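Local atomic coordinates of ribonuclease VapC (Caulobacter crescentus, PDB entry 5K8J), a protein that probably acts as the magnesium-dependent ribonuclease toxin of a toxin-antitoxin pair, a PIN-domain enzyme held here in complex with VapB family protein. Residues Asp6-Ile11 with Phe109-Ala114; Leu33-Arg38 with Leu66-Phe71; Glu40-Val45 with Leu54-Leu59; Val94-Ala99 with Arg118-Leu123. One frame throughout, in Å; residues are numbered along the deposited sequence. Where two conformers were deposited one is given.

Contact 1 of 4, residues Asp6-Ile11 with Phe109-Ala114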
loop_
_atom_site.group_PDB
_atom_site.type_symbol
_atom_site.label_atom_id
_atom_site.label_comp_id
_atom_site.label_asym_id
_atom_site.label_seq_id
_atom_site.Cartn_x
_atom_site.Cartn_y
_atom_site.Cartn_z
ATOM N N ASP B 6 -13.598 17.697 13.976
ATOM C CA ASP B 6 -13.032 17.082 15.172
ATOM C C ASP B 6 -14.158 16.626 16.097
ATOM O O ASP B 6 -15.288 17.119 16.051
ATOM C CB ASP B 6 -12.102 18.059 15.895
ATOM C CG ASP B 6 -11.103 17.359 16.856
ATOM O OD1 ASP B 6 -11.094 16.093 16.948
ATOM O OD2 ASP B 6 -10.320 18.115 17.494
ATOM N N THR B 7 -13.833 15.688 16.974
ATOM C CA THR B 7 -14.885 15.138 17.841
ATOM C C THR B 7 -15.598 16.220 18.645
ATOM O O THR B 7 -16.826 16.167 18.821
ATOM C CB THR B 7 -14.282 14.099 18.776
ATOM O OG1 THR B 7 -13.719 13.060 17.979
ATOM C CG2 THR B 7 -15.329 13.538 19.718
ATOM N N ASN B 8 -14.842 17.178 19.197
ATOM C CA ASN B 8 -15.435 18.212 20.044
ATOM C C ASN B 8 -16.489 18.975 19.267
ATOM O O ASN B 8 -17.555 19.306 19.795
ATOM C CB ASN B 8 -14.350 19.172 20.531
ATOM C CG ASN B 8 -13.361 19.590 19.369
ATOM O OD1 ASN B 8 -13.755 19.628 18.210
ATOM N ND2 ASN B 8 -12.105 19.884 19.691
ATOM N N VAL B 9 -16.199 19.276 17.997
ATOM C CA VAL B 9 -17.162 19.974 17.149
ATOM C C VAL B 9 -18.425 19.133 16.989
ATOM O O VAL B 9 -19.550 19.647 17.083
ATOM C CB VAL B 9 -16.532 20.312 15.778
ATOM C CG1 VAL B 9 -17.549 20.978 14.853
ATOM C CG2 VAL B 9 -15.317 21.220 15.947
ATOM N N ALA B 10 -18.255 17.831 16.712
ATOM C CA ALA B 10 -19.404 16.951 16.561
ATOM C C ALA B 10 -20.198 16.834 17.854
ATOM O O ALA B 10 -21.428 16.722 17.816
ATOM C CB ALA B 10 -18.952 15.579 16.084
ATOM N N ILE B 11 -19.519 16.788 19.000
ATOM C CA ILE B 11 -20.222 16.792 20.288
ATOM C C ILE B 11 -21.091 18.040 20.434
ATOM O O ILE B 11 -22.242 17.971 20.895
ATOM C CB ILE B 11 -19.223 16.656 21.460
ATOM C CG1 ILE B 11 -18.694 15.243 21.550
ATOM C CG2 ILE B 11 -19.889 17.046 22.818
ATOM C CD1 ILE B 11 -17.534 15.075 22.495
ATOM N N PHE B 109 -9.263 19.854 8.301
ATOM C CA PHE B 109 -9.602 19.442 9.662
ATOM C C PHE B 109 -10.083 20.655 10.458
ATOM O O PHE B 109 -9.372 21.669 10.565
ATOM C CB PHE B 109 -8.394 18.780 10.323
ATOM C CG PHE B 109 -8.678 18.197 11.664
ATOM C CD1 PHE B 109 -8.205 18.810 12.794
ATOM C CD2 PHE B 109 -9.446 17.062 11.799
ATOM C CE1 PHE B 109 -8.479 18.282 14.040
ATOM C CE2 PHE B 109 -9.706 16.533 13.057
ATOM C CZ PHE B 109 -9.221 17.132 14.157
ATOM N N VAL B 110 -11.287 20.553 11.023
ATOM C CA VAL B 110 -11.947 21.643 11.738
ATOM C C VAL B 110 -11.969 21.317 13.227
ATOM O O VAL B 110 -12.497 20.266 13.627
ATOM C CB VAL B 110 -13.380 21.825 11.232
ATOM C CG1 VAL B 110 -14.063 22.935 11.987
ATOM C CG2 VAL B 110 -13.375 22.118 9.748
ATOM N N THR B 111 -11.401 22.195 14.039
ATOM C CA THR B 111 -11.163 21.842 15.433
ATOM C C THR B 111 -11.186 23.060 16.342
ATOM O O THR B 111 -10.886 24.193 15.940
ATOM C CB THR B 111 -9.831 21.091 15.606
ATOM O OG1 THR B 111 -9.637 20.754 16.990
ATOM C CG2 THR B 111 -8.675 21.925 15.169
ATOM N N PHE B 112 -11.594 22.820 17.591
ATOM C CA PHE B 112 -11.414 23.818 18.637
ATOM C C PHE B 112 -10.026 23.799 19.262
ATOM O O PHE B 112 -9.725 24.672 20.081
ATOM C CB PHE B 112 -12.393 23.574 19.789
ATOM C CG PHE B 112 -13.835 23.630 19.420
ATOM C CD1 PHE B 112 -14.327 24.591 18.570
ATOM C CD2 PHE B 112 -14.716 22.739 20.005
ATOM C CE1 PHE B 112 -15.691 24.628 18.265
ATOM C CE2 PHE B 112 -16.064 22.771 19.705
ATOM C CZ PHE B 112 -16.548 23.705 18.833
ATOM N N ASN B 113 -9.204 22.797 18.958
ATOM C CA ASN B 113 -7.926 22.627 19.631
ATOM C C ASN B 113 -6.786 22.657 18.630
ATOM O O ASN B 113 -5.988 21.718 18.602
ATOM C CB ASN B 113 -7.857 21.280 20.360
ATOM C CG ASN B 113 -8.947 21.091 21.383
ATOM O OD1 ASN B 113 -9.395 22.042 22.012
ATOM N ND2 ASN B 113 -9.363 19.834 21.573
ATOM N N ALA B 114 -6.683 23.715 17.818
ATOM C CA ALA B 114 -5.722 23.698 16.720
ATOM C C ALA B 114 -4.283 23.550 17.204
ATOM O O ALA B 114 -3.452 22.939 16.502
ATOM C CB ALA B 114 -5.864 24.972 15.889
#

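Contact 2 of 4, residues Leu33-Arg38 with Leu66-Phe71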
loop_
_atom_site.group_PDB
_atom_site.type_symbol
_atom_site.label_atom_id
_atom_site.label_comp_id
_atom_site.label_asym_id
_atom_site.label_seq_id
_atom_site.Cartn_x
_atom_site.Cartn_y
_atom_site.Cartn_z
ATOM N N LEU B 33 -17.452 12.728 8.975
ATOM C CA LEU B 33 -17.282 12.334 10.366
ATOM C C LEU B 33 -16.370 11.109 10.427
ATOM O O LEU B 33 -16.626 10.112 9.739
ATOM C CB LEU B 33 -18.646 11.989 10.978
ATOM C CG LEU B 33 -18.656 11.803 12.489
ATOM C CD1 LEU B 33 -18.362 13.112 13.202
ATOM C CD2 LEU B 33 -20.022 11.281 12.898
ATOM N N SER B 34 -15.370 11.150 11.306
ATOM C CA SER B 34 -14.530 9.975 11.548
ATOM C C SER B 34 -15.281 8.924 12.366
ATOM O O SER B 34 -15.992 9.254 13.314
ATOM C CB SER B 34 -13.294 10.397 12.312
ATOM O OG SER B 34 -12.644 9.248 12.805
ATOM N N ILE B 35 -15.088 7.646 12.016
ATOM C CA ILE B 35 -15.624 6.547 12.824
ATOM C C ILE B 35 -15.087 6.612 14.247
ATOM O O ILE B 35 -15.739 6.138 15.184
ATOM C CB ILE B 35 -15.298 5.208 12.147
ATOM C CG1 ILE B 35 -16.126 4.051 12.761
ATOM C CG2 ILE B 35 -13.814 4.864 12.251
ATOM C CD1 ILE B 35 -17.502 4.002 12.287
ATOM N N ILE B 36 -13.887 7.150 14.433
ATOM C CA ILE B 36 -13.333 7.292 15.771
ATOM C C ILE B 36 -14.157 8.294 16.565
ATOM O O ILE B 36 -14.501 8.059 17.728
ATOM C CB ILE B 36 -11.839 7.697 15.722
ATOM C CG1 ILE B 36 -11.020 6.715 14.867
ATOM C CG2 ILE B 36 -11.296 7.791 17.123
ATOM C CD1 ILE B 36 -11.170 5.231 15.253
ATOM N N SER B 37 -14.543 9.412 15.937
ATOM C CA SER B 37 -15.484 10.317 16.581
ATOM C C SER B 37 -16.815 9.633 16.869
ATOM O O SER B 37 -17.435 9.889 17.914
ATOM C CB SER B 37 -15.730 11.554 15.708
ATOM O OG SER B 37 -14.537 12.254 15.420
ATOM N N ARG B 38 -17.304 8.812 15.939
ATOM C CA ARG B 38 -18.521 8.061 16.210
ATOM C C ARG B 38 -18.379 7.264 17.505
ATOM O O ARG B 38 -19.258 7.317 18.362
ATOM C CB ARG B 38 -18.893 7.136 15.043
ATOM C CG ARG B 38 -20.104 6.296 15.361
ATOM C CD ARG B 38 -20.683 5.470 14.216
ATOM N NE ARG B 38 -21.668 4.593 14.848
ATOM C CZ ARG B 38 -22.006 3.374 14.446
ATOM N NH1 ARG B 38 -21.541 2.871 13.322
ATOM N NH2 ARG B 38 -22.845 2.648 15.180
ATOM N N LEU B 66 -24.732 12.247 7.940
ATOM C CA LEU B 66 -23.318 12.506 7.716
ATOM C C LEU B 66 -22.623 11.245 7.239
ATOM O O LEU B 66 -22.856 10.149 7.774
ATOM C CB LEU B 66 -22.626 12.988 8.982
ATOM C CG LEU B 66 -23.114 14.335 9.514
ATOM C CD1 LEU B 66 -22.353 14.679 10.765
ATOM C CD2 LEU B 66 -22.968 15.474 8.492
ATOM N N PRO B 67 -21.761 11.361 6.240
ATOM C CA PRO B 67 -20.976 10.202 5.836
ATOM C C PRO B 67 -19.815 9.967 6.793
ATOM O O PRO B 67 -19.192 10.912 7.280
ATOM C CB PRO B 67 -20.484 10.597 4.442
ATOM C CG PRO B 67 -20.340 12.051 4.536
ATOM C CD PRO B 67 -21.493 12.527 5.384
ATOM N N VAL B 68 -19.558 8.697 7.102
ATOM C CA VAL B 68 -18.556 8.298 8.092
ATOM C C VAL B 68 -17.324 7.710 7.395
ATOM O O VAL B 68 -17.433 6.854 6.495
ATOM C CB VAL B 68 -19.173 7.325 9.103
ATOM C CG1 VAL B 68 -18.123 6.749 10.007
ATOM C CG2 VAL B 68 -20.220 8.076 9.926
ATOM N N LEU B 69 -16.151 8.163 7.832
ATOM C CA LEU B 69 -14.857 7.684 7.355
ATOM C C LEU B 69 -14.373 6.570 8.255
ATOM O O LEU B 69 -14.076 6.806 9.433
ATOM C CB LEU B 69 -13.786 8.773 7.411
ATOM C CG LEU B 69 -13.825 9.883 6.413
ATOM C CD1 LEU B 69 -12.830 10.982 6.859
ATOM C CD2 LEU B 69 -13.459 9.319 5.050
ATOM N N ASP B 70 -14.230 5.374 7.708
ATOM C CA ASP B 70 -13.668 4.277 8.478
ATOM C C ASP B 70 -12.167 4.448 8.646
ATOM O O ASP B 70 -11.523 5.184 7.898
ATOM C CB ASP B 70 -13.981 2.941 7.802
ATOM C CG ASP B 70 -15.456 2.571 7.894
ATOM O OD1 ASP B 70 -16.182 3.222 8.679
ATOM O OD2 ASP B 70 -15.883 1.642 7.192
ATOM N N PHE B 71 -11.610 3.792 9.684
ATOM C CA PHE B 71 -10.180 3.894 9.958
ATOM C C PHE B 71 -9.509 2.665 9.369
ATOM O O PHE B 71 -9.700 1.553 9.858
ATOM C CB PHE B 71 -9.872 4.059 11.449
ATOM C CG PHE B 71 -8.468 4.520 11.683
ATOM C CD1 PHE B 71 -7.426 3.607 11.706
ATOM C CD2 PHE B 71 -8.165 5.875 11.763
ATOM C CE1 PHE B 71 -6.124 4.032 11.852
ATOM C CE2 PHE B 71 -6.873 6.304 11.897
ATOM C CZ PHE B 71 -5.837 5.376 11.946
#

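Contact 3 of 4, residues Glu40-Val45 with Leu54-Leu59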
loop_
_atom_site.group_PDB
_atom_site.type_symbol
_atom_site.label_atom_id
_atom_site.label_comp_id
_atom_site.label_asym_id
_atom_site.label_seq_id
_atom_site.Cartn_x
_atom_site.Cartn_y
_atom_site.Cartn_z
ATOM N N GLU B 40 -16.532 7.836 20.088
ATOM C CA GLU B 40 -16.593 8.758 21.210
ATOM C C GLU B 40 -18.010 9.260 21.427
ATOM O O GLU B 40 -18.466 9.340 22.578
ATOM C CB GLU B 40 -15.612 9.909 20.986
ATOM C CG GLU B 40 -14.161 9.487 20.896
ATOM C CD GLU B 40 -13.263 10.717 20.827
ATOM O OE1 GLU B 40 -13.060 11.323 21.911
ATOM O OE2 GLU B 40 -12.866 11.127 19.691
ATOM N N LEU B 41 -18.731 9.581 20.339
ATOM C CA LEU B 41 -20.113 10.085 20.423
ATOM C C LEU B 41 -21.055 9.032 20.983
ATOM O O LEU B 41 -21.974 9.354 21.763
ATOM C CB LEU B 41 -20.581 10.531 19.037
ATOM C CG LEU B 41 -19.934 11.818 18.534
ATOM C CD1 LEU B 41 -19.994 11.939 17.023
ATOM C CD2 LEU B 41 -20.614 13.027 19.180
ATOM N N GLU B 42 -20.871 7.776 20.563
ATOM C CA GLU B 42 -21.711 6.678 21.039
ATOM C C GLU B 42 -21.534 6.489 22.534
ATOM O O GLU B 42 -22.511 6.318 23.271
ATOM C CB GLU B 42 -21.340 5.383 20.308
ATOM C CG GLU B 42 -21.624 5.342 18.803
ATOM C CD GLU B 42 -23.072 5.155 18.421
ATOM O OE1 GLU B 42 -23.952 5.296 19.292
ATOM O OE2 GLU B 42 -23.334 4.868 17.219
ATOM N N GLY B 43 -20.285 6.503 23.000
ATOM C CA GLY B 43 -20.043 6.365 24.428
ATOM C C GLY B 43 -20.669 7.490 25.219
ATOM O O GLY B 43 -21.262 7.265 26.278
ATOM N N GLY B 44 -20.562 8.724 24.710
ATOM C CA GLY B 44 -21.113 9.871 25.408
ATOM C C GLY B 44 -22.620 9.820 25.600
ATOM O O GLY B 44 -23.145 10.347 26.583
ATOM N N VAL B 45 -23.338 9.173 24.681
ATOM C CA VAL B 45 -24.778 9.025 24.859
ATOM C C VAL B 45 -25.089 8.449 26.239
ATOM O O VAL B 45 -26.045 8.865 26.891
ATOM C CB VAL B 45 -25.363 8.133 23.747
ATOM C CG1 VAL B 45 -26.823 7.697 24.078
ATOM C CG2 VAL B 45 -25.307 8.836 22.430
ATOM N N LEU B 54 -32.109 12.234 24.656
ATOM C CA LEU B 54 -31.916 13.281 23.650
ATOM C C LEU B 54 -30.602 13.104 22.912
ATOM O O LEU B 54 -30.527 13.343 21.701
ATOM C CB LEU B 54 -31.987 14.663 24.290
ATOM C CG LEU B 54 -33.406 15.077 24.640
ATOM C CD1 LEU B 54 -33.336 16.367 25.383
ATOM C CD2 LEU B 54 -34.252 15.241 23.376
ATOM N N ARG B 55 -29.550 12.660 23.604
ATOM C CA ARG B 55 -28.288 12.455 22.912
ATOM C C ARG B 55 -28.400 11.330 21.888
ATOM O O ARG B 55 -27.832 11.412 20.796
ATOM C CB ARG B 55 -27.173 12.187 23.920
ATOM C CG ARG B 55 -26.787 13.445 24.691
ATOM C CD ARG B 55 -25.623 13.232 25.650
ATOM N NE ARG B 55 -25.152 14.548 26.108
ATOM C CZ ARG B 55 -24.675 14.828 27.315
ATOM N NH1 ARG B 55 -24.597 13.899 28.250
ATOM N NH2 ARG B 55 -24.268 16.067 27.586
ATOM N N ARG B 56 -29.123 10.265 22.227
ATOM C CA ARG B 56 -29.315 9.165 21.294
ATOM C C ARG B 56 -30.049 9.628 20.043
ATOM O O ARG B 56 -29.631 9.308 18.919
ATOM C CB ARG B 56 -30.126 8.058 21.991
ATOM C CG ARG B 56 -30.456 6.833 21.136
ATOM C CD ARG B 56 -29.253 5.941 20.966
ATOM N NE ARG B 56 -28.443 6.370 19.832
ATOM C CZ ARG B 56 -27.157 6.099 19.662
ATOM N NH1 ARG B 56 -26.463 5.444 20.586
ATOM N NH2 ARG B 56 -26.543 6.529 18.575
ATOM N N SER B 57 -31.187 10.309 20.224
ATOM C CA SER B 57 -32.008 10.697 19.080
ATOM C C SER B 57 -31.266 11.681 18.181
ATOM O O SER B 57 -31.345 11.579 16.952
ATOM C CB SER B 57 -33.347 11.284 19.541
ATOM O OG SER B 57 -33.191 12.433 20.349
ATOM N N ARG B 58 -30.550 12.641 18.777
ATOM C CA ARG B 58 -29.839 13.645 17.988
ATOM C C ARG B 58 -28.620 13.039 17.308
ATOM O O ARG B 58 -28.338 13.350 16.145
ATOM C CB ARG B 58 -29.459 14.837 18.877
ATOM C CG ARG B 58 -30.732 15.554 19.417
ATOM C CD ARG B 58 -30.445 16.606 20.466
ATOM N NE ARG B 58 -29.566 17.589 19.881
ATOM C CZ ARG B 58 -29.957 18.686 19.251
ATOM N NH1 ARG B 58 -31.240 19.025 19.166
ATOM N NH2 ARG B 58 -29.033 19.459 18.710
ATOM N N LEU B 59 -27.901 12.145 17.990
ATOM C CA LEU B 59 -26.796 11.476 17.328
ATOM C C LEU B 59 -27.304 10.619 16.185
ATOM O O LEU B 59 -26.666 10.551 15.125
ATOM C CB LEU B 59 -25.990 10.637 18.323
ATOM C CG LEU B 59 -24.801 9.850 17.739
ATOM C CD1 LEU B 59 -23.806 10.768 17.033
ATOM C CD2 LEU B 59 -24.068 9.027 18.821
HETATM O O HOH W 1 -25.631 11.093 28.353
#

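Contact 4 of 4, residues Val94-Ala99 with Arg118-Leu123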
loop_
_atom_site.group_PDB
_atom_site.type_symbol
_atom_site.label_atom_id
_atom_site.label_comp_id
_atom_site.label_asym_id
_atom_site.label_seq_id
_atom_site.Cartn_x
_atom_site.Cartn_y
_atom_site.Cartn_z
ATOM N N VAL B 94 -5.613 9.848 19.596
ATOM C CA VAL B 94 -6.912 9.986 18.917
ATOM C C VAL B 94 -6.889 11.167 17.952
ATOM O O VAL B 94 -7.320 11.051 16.797
ATOM C CB VAL B 94 -8.053 10.148 19.937
ATOM C CG1 VAL B 94 -9.334 10.551 19.208
ATOM C CG2 VAL B 94 -8.273 8.847 20.681
ATOM N N ASP B 95 -6.398 12.310 18.429
ATOM C CA ASP B 95 -6.195 13.503 17.604
ATOM C C ASP B 95 -5.506 13.148 16.294
ATOM O O ASP B 95 -5.926 13.544 15.191
ATOM C CB ASP B 95 -5.282 14.514 18.332
ATOM C CG ASP B 95 -5.953 15.320 19.430
ATOM O OD1 ASP B 95 -7.192 15.403 19.492
ATOM O OD2 ASP B 95 -5.170 15.966 20.205
ATOM N N ARG B 96 -4.381 12.455 16.407
ATOM C CA ARG B 96 -3.589 12.152 15.227
ATOM C C ARG B 96 -4.244 11.100 14.320
ATOM O O ARG B 96 -4.068 11.125 13.094
ATOM C CB ARG B 96 -2.194 11.732 15.700
ATOM C CG ARG B 96 -1.390 12.888 16.245
ATOM C CD ARG B 96 -0.185 12.391 17.001
ATOM N NE ARG B 96 0.687 13.501 17.358
ATOM C CZ ARG B 96 1.930 13.339 17.803
ATOM N NH1 ARG B 96 2.401 12.124 17.937
ATOM N NH2 ARG B 96 2.712 14.382 18.085
HETATM N N MSE B 97 -5.035 10.176 14.878
HETATM C CA MSE B 97 -5.798 9.236 14.070
HETATM C C MSE B 97 -6.810 9.979 13.199
HETATM O O MSE B 97 -6.927 9.690 12.013
HETATM C CB MSE B 97 -6.515 8.212 14.963
HETATM C CG MSE B 97 -5.578 7.187 15.591
HETATM SE SE MSE B 97 -6.597 5.963 16.746
HETATM C CE MSE B 97 -7.414 4.940 15.419
ATOM N N ILE B 98 -7.544 10.912 13.808
ATOM C CA ILE B 98 -8.544 11.627 13.022
ATOM C C ILE B 98 -7.866 12.531 11.989
ATOM O O ILE B 98 -8.280 12.600 10.817
ATOM C CB ILE B 98 -9.497 12.396 13.949
ATOM C CG1 ILE B 98 -10.169 11.411 14.924
ATOM C CG2 ILE B 98 -10.543 13.134 13.086
ATOM C CD1 ILE B 98 -11.036 12.058 15.957
ATOM N N ALA B 99 -6.808 13.226 12.393
ATOM C CA ALA B 99 -6.056 14.022 11.431
ATOM C C ALA B 99 -5.506 13.170 10.293
ATOM O O ALA B 99 -5.481 13.605 9.135
ATOM C CB ALA B 99 -4.913 14.752 12.140
ATOM N N ARG B 118 -0.478 21.351 15.481
ATOM C CA ARG B 118 0.526 22.175 14.841
ATOM C C ARG B 118 1.737 21.368 14.400
ATOM O O ARG B 118 2.498 21.832 13.548
ATOM C CB ARG B 118 0.951 23.280 15.822
ATOM C CG ARG B 118 1.923 24.309 15.268
ATOM C CD ARG B 118 2.477 25.204 16.382
ATOM N NE ARG B 118 3.552 26.079 15.908
ATOM C CZ ARG B 118 3.571 27.407 16.021
ATOM N NH1 ARG B 118 2.574 28.059 16.609
ATOM N NH2 ARG B 118 4.610 28.095 15.550
ATOM N N ASP B 119 1.930 20.181 14.963
ATOM C CA ASP B 119 3.089 19.355 14.674
ATOM C C ASP B 119 2.821 18.324 13.594
ATOM O O ASP B 119 3.632 17.413 13.425
ATOM C CB ASP B 119 3.590 18.662 15.956
ATOM C CG ASP B 119 2.537 17.788 16.609
ATOM O OD1 ASP B 119 1.439 17.662 16.038
ATOM O OD2 ASP B 119 2.810 17.231 17.712
ATOM N N ILE B 120 1.714 18.435 12.861
ATOM C CA ILE B 120 1.362 17.467 11.829
ATOM C C ILE B 120 1.644 18.062 10.456
ATOM O O ILE B 120 0.887 18.927 9.981
ATOM C CB ILE B 120 -0.107 17.044 11.953
ATOM C CG1 ILE B 120 -0.339 16.384 13.325
ATOM C CG2 ILE B 120 -0.509 16.111 10.825
ATOM C CD1 ILE B 120 -1.761 16.073 13.594
ATOM N N PRO B 121 2.713 17.653 9.785
ATOM C CA PRO B 121 3.012 18.251 8.481
ATOM C C PRO B 121 1.938 17.927 7.465
ATOM O O PRO B 121 1.467 16.796 7.377
ATOM C CB PRO B 121 4.349 17.604 8.081
ATOM C CG PRO B 121 4.947 17.109 9.368
ATOM C CD PRO B 121 3.760 16.705 10.216
ATOM N N GLY B 122 1.589 18.930 6.653
ATOM C CA GLY B 122 0.715 18.716 5.535
ATOM C C GLY B 122 -0.755 18.866 5.840
ATOM O O GLY B 122 -1.567 18.811 4.913
ATOM N N LEU B 123 -1.122 19.033 7.098
ATOM C CA LEU B 123 -2.526 19.065 7.472
ATOM C C LEU B 123 -3.100 20.459 7.223
ATOM O O LEU B 123 -2.515 21.465 7.647
ATOM C CB LEU B 123 -2.678 18.722 8.944
ATOM C CG LEU B 123 -4.096 18.671 9.492
ATOM C CD1 LEU B 123 -4.878 17.507 8.942
ATOM C CD2 LEU B 123 -4.060 18.606 10.991
HETATM O O HOH W 2 -0.390 16.133 17.100
#

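Contact 1 of 4, residues Asp6-Ile11 with Phe109-Ala114
Val9 CG2 sits over one face of the Phe112 ring, 4.0 Å from its centroid and 10° off the normal, a CH-pi contact. Asn8 slides past the same ring at a slant, its CG 3.5 Å from Phe112 CD2 and the amide and ring planes 43° apart, while His12 meets the ring edge-to-face. Phe109 turns its CZ toward the carboxylate of Asp6, 3.3 Å from Asp6 CG, the two planes inclined at 51°.

That carboxylate belongs to a predicted magnesium ligand, and two hydrogen bonds, one to each oxygen, restrain its rotation. Thr111 OG1 donates to the anti lone pair of Asp6 OD2 over 2.8 Å, and Thr7 N reaches OD1 from above the carboxylate plane. Threonine suits position 111 because its hydroxyl also accepts from Asn113 N, an ST turn bending the chain after the strand. Asp6 N gives its proton to Val110 O at 2.8 Å, continuing the parallel pairing of the central strands.

Asp6 stands where strand 3-5 gives way to helix 7-15. Strand 108-111 lies between strands 3-5 and 125-127, helix 93-104 packs on Phe109 through Ile98, and Val20 of helix 18-26 touches both Val9 and Phe112.

Contact 2 of 4, residues Leu33-Arg38 with Leu66-Phe71
Pro67 opens the pairing: its carbonyl O accepts from Leu33 N at 3.0 Å in a nearly straight bond; proline supplies the oxygen but, having no N-H, cannot give a bond of its own, which suits the start of the ladder. Val68 comes next, in parallel bridge with Leu33. Its CA-H points at Leu33 O, 3.1 Å from Val68 CA, and with CG1 anti to its backbone N (chi1 172°) that methyl meets Ile35 CD1 at 3.6 Å, the two beta-branched chains crossing at about a right angle. Leu69, bridged to Ser34, donates its N-H to Leu33 O at 2.8 Å and offers its own O to Ile35 N at 2.9 Å.

These alternating bonds pair strand 68-69 with strand 31-34; it is the outermost strand, within this chain, of the parallel sheet of the PIN domain, reached by a right-handed crossover through helices 35-45 and 49-65. Strand 31-34 passes directly into helix 35-45, where Ser34 OG serves as N-cap by accepting from Ile36 N; the same hydroxyl is hydrogen-bonded to Gln101.

Asp70 brings its OD1 to 3.9 Å from Ile35 CD1, but its other oxygen, OD2, is held by His7 of a VapB chain. At Phe71, Ile35 CG2 and Ile36 CD1 both pack against CB, and the ring continues onto Met97 and Gln101 of helix 93-104.

Contact 3 of 4, residues Glu40-Val45 with Leu54-Leu59
Two successive helices of the PIN domain, 35-45 and 49-65, form an antiparallel helical hairpin here, their axes 9.3 Å apart at closest approach and their directions 151° apart. Leu59 fills the space between them. Its CD2 lies 3.8 Å from Leu41 CB and 3.8 Å from Val45 CG2, so one methyl bridges two successive turns of the facing helix; CG anti to the backbone N (chi1 179°) carries the branch across. Leucine suits this place: CD2 touches both partners while CD1 adds a second contact to Leu41.

Val45, short and beta-branched, fits where the helices come closer. Its CG1 rests 3.9 Å from Arg56 CB, and its CG2 lies over one face of the Arg56 guanidinium, offset toward the rim. Arg56 bends at both chi2 and chi3, a fold that brings its flat head back over the valine and turns its edge to Glu42. There NH1 and NH2 grip a single oxygen, Glu42 OE1, at 2.8 and 3.0 Å, with the acceptor in the guanidinium plane but the carboxylate turned 44° against it. The second glutamate oxygen, OE2, pairs with Arg38, and Arg56 NH2 also pairs with Asp60.

On another side of the hairpin, Arg55 runs extended past Gly44, and a water accepts from Arg55 NH1 at 3.0 Å and lies within hydrogen-bonding distance of Val45 O. Arg55 also pairs with Glu48 and Asp15.

Apolar methyls thus pack beside a network of opposite charges, and the double grip on Glu42 OE1 would probably favour the ionised carboxylate.

Contact 4 of 4, residues Val94-Ala99 with Arg118-Leu123
Asp119 OD2 is gripped by two cationic side chains, Arg96 and Lys92. Arg96 NH2 reaches it at 2.9 Å in a salt bridge whose acceptor lies close to the guanidinium plane, whereas the arginine comes in from above the carboxylate plane, 46° out of it. The two flat groups are turned 55° against each other. A water adds a second link: it accepts from Arg96 NE at 2.9 Å and donates to Asp119 OD1 at 2.6 Å. Both carboxylate oxygens are thereby tied to one edge of the guanidinium, one directly and the other through solvent.

Arginine suits this position on helix 93-104 because its long chain, extended from CG to NE, spans the distance from the helix to the loop. Its NH1 is bonded to Gly87 O, and Tyr79, Val83 and Ala86 of helix 73-86 touch the side chain. In Asp119, CG stands between the backbone N and carbonyl carbon (chi1 59°), which turns the short acid back toward the helix.

Ile120 CD1 meets Ala99 CB at 3.7 Å and Arg96 CG at 4.2 Å, and Leu123 CD2 lies 4.1 Å from the same Ala99 CB. Alanine keeps the helix surface low enough for two larger chains to converge on it. Ile120 to Leu123 form a type II turn, with Gly122 at the positive phi of its third position, leading into strand 125-127.

With a direct bond, a water bridge and Lys92 around it, Asp119 is probably ionised, and the salt bridge joins the loop to the helix that carries Asp95, a predicted magnesium ligand.

How the contacts relate
Contact 1 lies nearest the centre of the chain, where Asp6 comes within about 5 Å, side chain to side chain, of Asp95 on the helix of contact 4. Contacts 1 and 2 share the parallel sheet; contact 2 rests mainly on backbone pairing, contact 1 on one backbone bond, a carboxylate-hydroxyl bond and ring packing. Contacts 3 and 4 lie farther out and combine small apolar patches with salt bridges. Contacts 2 and 3 both use helix 35-45 and touch the second subunit. Thr7 of contact 1 joins this helix through probable hydrogen bonds to Ser37 and Glu40. Contacts 3 and 4 flank the chain's centre on opposite sides, about 25 Å apart between centres.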